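Acetyl xylan esterase (Paenibacillus sp. R4, PDB 6AGQ) probably hydrolyses acetyl ester bonds, removing acetyl groups from acetylated xylan, as a cold-active member of the alpha/beta-hydrolase superfamily. Local coordinates at residues A[50-53]-A[54-57]; A[244-247]-A[248-252]; A[299-303]-A[304-308]. One frame throughout, in Å; residues are numbered along the deposited sequence.

Interaction 1 (A[50-53]-A[54-57]); sequences YPLK and SISI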
# COMPACT_ATOMS: atom_id res chain seq x y z
N TYR A 50 -28.32 -20.05 27.39
CA TYR A 50 -27.20 -20.00 26.48
C TYR A 50 -27.40 -21.32 25.77
O TYR A 50 -27.90 -22.27 26.40
CB TYR A 50 -25.83 -19.97 27.21
CG TYR A 50 -24.68 -19.55 26.34
CD1 TYR A 50 -24.55 -18.24 25.96
CD2 TYR A 50 -23.75 -20.46 25.87
CE1 TYR A 50 -23.50 -17.81 25.15
CE2 TYR A 50 -22.66 -20.04 25.05
CZ TYR A 50 -22.54 -18.71 24.68
OH TYR A 50 -21.48 -18.18 23.85
N PRO A 51 -27.00 -21.42 24.48
CA PRO A 51 -27.20 -22.72 23.77
C PRO A 51 -26.42 -23.93 24.33
O PRO A 51 -26.95 -25.03 24.33
CB PRO A 51 -26.75 -22.40 22.34
CG PRO A 51 -26.79 -20.92 22.24
CD PRO A 51 -26.46 -20.38 23.59
N LEU A 52 -25.18 -23.75 24.78
CA LEU A 52 -24.41 -24.82 25.47
C LEU A 52 -24.98 -25.08 26.87
O LEU A 52 -24.90 -24.23 27.75
CB LEU A 52 -22.92 -24.47 25.62
CG LEU A 52 -21.90 -24.84 24.54
CD1 LEU A 52 -22.50 -25.20 23.18
CD2 LEU A 52 -20.90 -23.71 24.37
N LYS A 53 -25.58 -26.25 27.03
CA LYS A 53 -26.06 -26.74 28.32
C LYS A 53 -25.08 -27.69 29.02
O LYS A 53 -25.28 -28.00 30.15
CB LYS A 53 -27.44 -27.38 28.14
CG LYS A 53 -28.24 -27.56 29.43
CD LYS A 53 -29.76 -27.56 29.21
CE LYS A 53 -30.49 -28.68 29.96
NZ LYS A 53 -30.26 -29.99 29.29
N SER A 54 -23.97 -28.08 28.40
CA SER A 54 -22.90 -28.85 29.07
C SER A 54 -21.98 -28.06 30.07
O SER A 54 -21.12 -28.64 30.74
CB SER A 54 -22.02 -29.57 28.02
OG SER A 54 -21.09 -28.71 27.38
N ILE A 55 -22.14 -26.74 30.12
CA ILE A 55 -21.38 -25.88 30.98
C ILE A 55 -22.34 -24.94 31.74
O ILE A 55 -23.43 -24.64 31.26
CB ILE A 55 -20.36 -25.05 30.16
CG1 ILE A 55 -21.05 -24.14 29.13
CG2 ILE A 55 -19.37 -25.96 29.45
CD1 ILE A 55 -20.08 -23.21 28.37
N SER A 56 -21.92 -24.49 32.93
CA SER A 56 -22.53 -23.33 33.55
C SER A 56 -21.70 -22.10 33.27
O SER A 56 -20.44 -22.13 33.42
CB SER A 56 -22.71 -23.53 35.06
OG SER A 56 -23.40 -24.76 35.26
N ILE A 57 -22.40 -21.01 32.95
CA ILE A 57 -21.81 -19.71 32.54
C ILE A 57 -22.25 -18.59 33.44
O ILE A 57 -23.44 -18.32 33.50
CB ILE A 57 -22.21 -19.33 31.08
CG1 ILE A 57 -21.60 -20.32 30.09
CG2 ILE A 57 -21.79 -17.90 30.72
CD1 ILE A 57 -22.44 -20.45 28.85
O HOH W 1 -25.59 -23.05 29.87
O HOH W 2 -26.45 -25.49 31.52
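Tyr50 and Ile57 meet at the tight end of this turn. The CD1 methyl of Ile57 comes to 3.3 Å from CD2 of Tyr50, obliquely to the ring, with the two side chains crossing at about a right angle. The torsion of Tyr50 sets this up: CG trans to the backbone N (chi1 -164°) puts the ring beside its own carbonyl carbon, where it meets Ile57 CD1; CD of Pro51 lies against one face. One step further in, CB of Leu52 packs on CG1 of Ile55 at 4.0 Å, and the CD1 methyl of Ile55 bears on CD2 of Leu52 at 4.1 Å.

The carbonyl side is looser and wet. No direct hydrogen bond links the two halves; instead water 1 lies between Leu52 O and Ile55 O, 3.0 Å from the latter. Water 2 joins Lys53 O to the same Ile55 O, which is 3.1 Å from it. Each water has more acceptors nearby than protons, so its bonds need not all exist at once. Lys53 points away from the turn, though its CB still touches Ser54.

The loop carries the chain from strand 43-46 into the antiparallel strand 55-63, whose Ile57 pairs through its backbone with Val47 and whose Ser56 pairs with Thr76. Leu52 and Ile55 rest on Leu106 of helix 106-110, while Met314 of the second subunit packs on Pro51 and Leu52.

Interaction 2 (A[244-247]-A[248-252]); sequences EQVY and RTLSY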
# COMPACT_ATOMS: atom_id res chain seq x y z
N GLU A 244 14.84 8.93 30.16
CA GLU A 244 15.29 8.13 31.31
C GLU A 244 14.09 7.83 32.25
O GLU A 244 13.81 6.71 32.54
CB GLU A 244 16.42 8.87 32.05
CG GLU A 244 17.25 7.99 32.98
CD GLU A 244 18.07 8.78 34.01
OE1 GLU A 244 17.79 8.61 35.21
OE2 GLU A 244 18.97 9.58 33.64
N GLN A 245 13.37 8.85 32.64
CA GLN A 245 12.09 8.68 33.34
C GLN A 245 11.12 7.79 32.56
O GLN A 245 10.52 6.88 33.14
CB GLN A 245 11.47 10.03 33.71
CG GLN A 245 10.29 9.99 34.68
CD GLN A 245 10.53 9.13 35.91
OE1 GLN A 245 11.35 9.50 36.75
NE2 GLN A 245 9.83 7.96 36.02
N VAL A 246 10.98 7.97 31.26
CA VAL A 246 10.02 7.13 30.50
C VAL A 246 10.36 5.63 30.66
O VAL A 246 9.49 4.87 31.07
CB VAL A 246 9.89 7.54 29.03
CG1 VAL A 246 9.09 6.52 28.25
CG2 VAL A 246 9.22 8.89 28.90
N TYR A 247 11.62 5.22 30.44
CA TYR A 247 11.98 3.80 30.49
C TYR A 247 12.15 3.30 31.91
O TYR A 247 11.98 2.10 32.15
CB TYR A 247 13.20 3.48 29.61
CG TYR A 247 12.88 3.67 28.12
CD1 TYR A 247 11.94 2.86 27.49
CD2 TYR A 247 13.44 4.69 27.38
CE1 TYR A 247 11.61 3.03 26.15
CE2 TYR A 247 13.10 4.87 26.04
CZ TYR A 247 12.23 4.03 25.43
OH TYR A 247 11.86 4.21 24.10
N ARG A 248 12.48 4.16 32.86
CA ARG A 248 12.45 3.72 34.27
C ARG A 248 10.99 3.47 34.74
O ARG A 248 10.75 2.51 35.42
CB ARG A 248 13.20 4.69 35.19
CG ARG A 248 12.89 4.47 36.67
CD ARG A 248 13.83 5.27 37.55
NE ARG A 248 13.56 6.71 37.41
CZ ARG A 248 14.34 7.59 36.77
NH1 ARG A 248 13.97 8.88 36.74
NH2 ARG A 248 15.47 7.23 36.16
N THR A 249 10.03 4.31 34.35
CA THR A 249 8.58 4.00 34.59
C THR A 249 8.23 2.62 34.06
O THR A 249 7.67 1.82 34.79
CB THR A 249 7.63 5.03 33.94
OG1 THR A 249 7.84 6.29 34.53
CG2 THR A 249 6.12 4.68 34.08
N LEU A 250 8.61 2.35 32.82
CA LEU A 250 8.20 1.12 32.14
C LEU A 250 8.89 -0.15 32.66
O LEU A 250 8.32 -1.28 32.56
CB LEU A 250 8.39 1.28 30.62
CG LEU A 250 7.49 2.37 29.94
CD1 LEU A 250 7.89 2.68 28.49
CD2 LEU A 250 6.04 1.97 29.95
N SER A 251 10.10 0.02 33.26
CA SER A 251 10.84 -1.13 33.79
C SER A 251 10.09 -1.92 34.91
O SER A 251 10.19 -3.14 35.01
CB SER A 251 12.24 -0.64 34.29
OG SER A 251 12.07 0.20 35.47
N TYR A 252 9.33 -1.22 35.74
CA TYR A 252 8.45 -1.83 36.76
C TYR A 252 7.39 -2.76 36.20
O TYR A 252 6.90 -3.62 36.93
CB TYR A 252 7.77 -0.76 37.61
CG TYR A 252 8.76 0.01 38.48
CD1 TYR A 252 9.13 -0.48 39.74
CD2 TYR A 252 9.32 1.20 38.04
CE1 TYR A 252 10.04 0.22 40.53
CE2 TYR A 252 10.22 1.90 38.83
CZ TYR A 252 10.58 1.42 40.06
OH TYR A 252 11.51 2.12 40.82
O HOH W 3 10.61 6.66 38.87
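The guanidinium of Arg248 reaches back along the helix to Glu244 and Gln245, with one face over Gln245 CA and Glu244 O, both set toward its rim. At its edge, in plane, lie CD of Glu244 and water 3. The carboxylate of Glu244 is turned steeply to it, and OE1 takes NH2 on its anti lone pair at 2.9 Å, a salt bridge. Gln245 bends at chi2 (48°), which swings its amide over between Arg248 and Thr249, almost perpendicular to the guanidinium. Its OE1 meets NH1 of Arg248 at 2.7 Å, the donor standing above the carbonyl plane rather than on a lone pair. Thr249 OG1 lies in the amide plane, 3.0 Å from NE2, with an N-H...O angle of 149°. Water 3 accepts from this NE2, at 3.2 Å, and from NE of Arg248. The amide oxygen is thus held by Arg248, the nitrogen by Thr249 and water 3.

These pairs sit three and four residues apart on helix 243-251, one of several helices inserted between strands 203-207 and 265-271 of this alpha/beta-hydrolase fold. Along the backbone, Thr249 N gives a nearly straight bond to Gln245 O (171°), and Leu250 N bonds to Val246 O at 3.2 Å. Thr249 OG1 is also hydrogen-bonded to Ile146 O.

The other flank is apolar. Val246 and Leu250 run alongside each other in the same direction, CG1 of the first 4.0 Å from CD1 of the second, and that same methyl meets CD1 of Tyr247 obliquely at 4.2 Å. Val246 packs on Trp232 and Phe233 of helix 226-236, Tyr247 on Val218 of helix 214-219. Ser251 OG turns back to donate to Arg248 O at 2.7 Å.

Interaction 3 (A[299-303]-A[304-308]); sequences HDYGH and EGLPF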
# COMPACT_ATOMS: atom_id res chain seq x y z
N HIS A 299 7.74 -20.50 12.65
CA HIS A 299 8.69 -19.78 11.75
C HIS A 299 8.08 -18.74 10.75
O HIS A 299 8.65 -17.63 10.59
CB HIS A 299 9.61 -20.77 11.00
CG HIS A 299 10.51 -21.58 11.90
ND1 HIS A 299 10.03 -22.56 12.76
CD2 HIS A 299 11.85 -21.58 12.06
CE1 HIS A 299 11.04 -23.11 13.42
NE2 HIS A 299 12.16 -22.53 13.02
N ASP A 300 6.95 -19.09 10.12
CA ASP A 300 6.33 -18.27 9.04
C ASP A 300 5.05 -17.50 9.41
O ASP A 300 4.24 -17.13 8.54
CB ASP A 300 6.01 -19.22 7.86
CG ASP A 300 7.17 -20.15 7.57
OD1 ASP A 300 8.20 -19.60 7.14
OD2 ASP A 300 7.07 -21.39 7.87
N TYR A 301 4.87 -17.28 10.70
CA TYR A 301 3.69 -16.59 11.21
C TYR A 301 4.12 -15.25 11.84
O TYR A 301 5.20 -15.13 12.46
CB TYR A 301 2.95 -17.47 12.26
CG TYR A 301 2.07 -18.50 11.60
CD1 TYR A 301 2.59 -19.74 11.19
CD2 TYR A 301 0.70 -18.24 11.35
CE1 TYR A 301 1.78 -20.69 10.56
CE2 TYR A 301 -0.09 -19.18 10.72
CZ TYR A 301 0.46 -20.38 10.31
OH TYR A 301 -0.32 -21.31 9.71
N GLY A 302 3.24 -14.28 11.68
CA GLY A 302 3.31 -13.03 12.40
C GLY A 302 2.35 -12.91 13.59
O GLY A 302 2.05 -13.89 14.30
N HIS A 303 1.93 -11.67 13.84
CA HIS A 303 1.01 -11.39 14.95
C HIS A 303 -0.39 -11.67 14.39
O HIS A 303 -0.94 -10.87 13.69
CB HIS A 303 1.18 -9.93 15.36
CG HIS A 303 0.70 -9.61 16.74
ND1 HIS A 303 -0.52 -9.00 16.98
CD2 HIS A 303 1.30 -9.75 17.95
CE1 HIS A 303 -0.66 -8.81 18.28
NE2 HIS A 303 0.43 -9.25 18.89
N GLU A 304 -0.87 -12.88 14.60
CA GLU A 304 -2.07 -13.40 13.93
C GLU A 304 -2.56 -14.62 14.69
O GLU A 304 -1.81 -15.15 15.51
CB GLU A 304 -1.81 -13.76 12.47
CG GLU A 304 -0.53 -14.54 12.19
CD GLU A 304 -0.34 -14.92 10.71
OE1 GLU A 304 -1.32 -15.47 10.12
OE2 GLU A 304 0.77 -14.70 10.15
N GLY A 305 -3.81 -15.03 14.44
CA GLY A 305 -4.36 -16.25 15.06
C GLY A 305 -3.52 -17.50 14.76
O GLY A 305 -3.02 -17.67 13.63
N LEU A 306 -3.38 -18.37 15.77
CA LEU A 306 -2.57 -19.58 15.70
C LEU A 306 -3.43 -20.81 15.96
O LEU A 306 -3.43 -21.34 17.08
CB LEU A 306 -1.43 -19.48 16.72
CG LEU A 306 -0.50 -18.27 16.56
CD1 LEU A 306 0.44 -18.15 17.79
CD2 LEU A 306 0.29 -18.34 15.26
N PRO A 307 -4.18 -21.27 14.93
CA PRO A 307 -5.15 -22.40 15.12
C PRO A 307 -4.58 -23.68 15.76
O PRO A 307 -5.18 -24.23 16.65
CB PRO A 307 -5.69 -22.68 13.69
CG PRO A 307 -5.25 -21.51 12.82
CD PRO A 307 -4.42 -20.55 13.65
N PHE A 308 -3.41 -24.09 15.28
CA PHE A 308 -2.54 -25.21 15.85
C PHE A 308 -2.07 -25.06 17.29
O PHE A 308 -1.72 -26.07 17.92
CB PHE A 308 -1.25 -25.38 15.01
CG PHE A 308 -0.74 -24.08 14.44
CD1 PHE A 308 0.10 -23.25 15.17
CD2 PHE A 308 -1.21 -23.62 13.20
CE1 PHE A 308 0.54 -22.02 14.65
CE2 PHE A 308 -0.81 -22.40 12.69
CZ PHE A 308 0.08 -21.60 13.42
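Phe308 puts its edge toward one face of Tyr301, a T-shaped stack with centroids 4.8 Å apart and planes at 66°. Its CZ stands over the tyrosine ring near the rim, 3.4 Å from Tyr301 CZ, while CE2 approaches Tyr301 OH at 3.2 Å. Leu306 runs antiparallel to the tyrosine side chain and lays its CD2 methyl obliquely on CD2 of Tyr301 at 3.9 Å. Just after His303, Glu304 folds back on the chain. Its CG is wedged between the backbone N and carbonyl carbon (chi1 45°), and the extended arm then carries OE2 to Gly302 N, 2.9 Å away. That bond is nearly straight (167°) and reaches the carboxylate on its anti side. The Glu304 side chain crosses the tyrosine at about a right angle, its CD 3.5 Å from Tyr301 CD2.

The loop between strand 293-298 and helix 309-320 is where alpha/beta hydrolases carry their catalytic histidine. Consistent with this, His303 NE2 is hydrogen-bonded to Ser185 OG in the probable nucleophile elbow, and its side chain touches Asp274; the three would make up a Ser-His-Asp triad. The Glu304 bond bridges the residues on either side of His303 and may steady the bend that presents its ring.

Farther out, the third subunit supplies polar partners. Glu304 OE1 forms a salt bridge with Arg234 of that subunit, and Tyr301 OH is hydrogen-bonded to the backbone O of the same Arg234. Pro238 of the third subunit packs on both Tyr301 and Phe308. Tyr298, at the end of the preceding strand, meets the Phe308 ring, and Tyr101 of the second subunit packs on it too.

The three contacts do not touch. Their centres form a roughly right-angled triangle with interaction 3 at the corner, its nearest atoms about 18 Å from interaction 1 and about 17 Å from interaction 2; nearest atoms of the latter two are about 33 Å apart, on opposite sides of the chain's centre. Interaction 3 carries the probable catalytic histidine; interaction 2 instead has a zinc ion about 4 Å from the Ser251 side chain. The assembly relates them further. Interactions 1 and 3 both touch the second subunit, interaction 1 meeting Met314 of its helix 309-320. Phe233 packs on Val246 and Tyr247 of interaction 2 within the chain, and its copy in the third subunit packs on Asp300 of interaction 3.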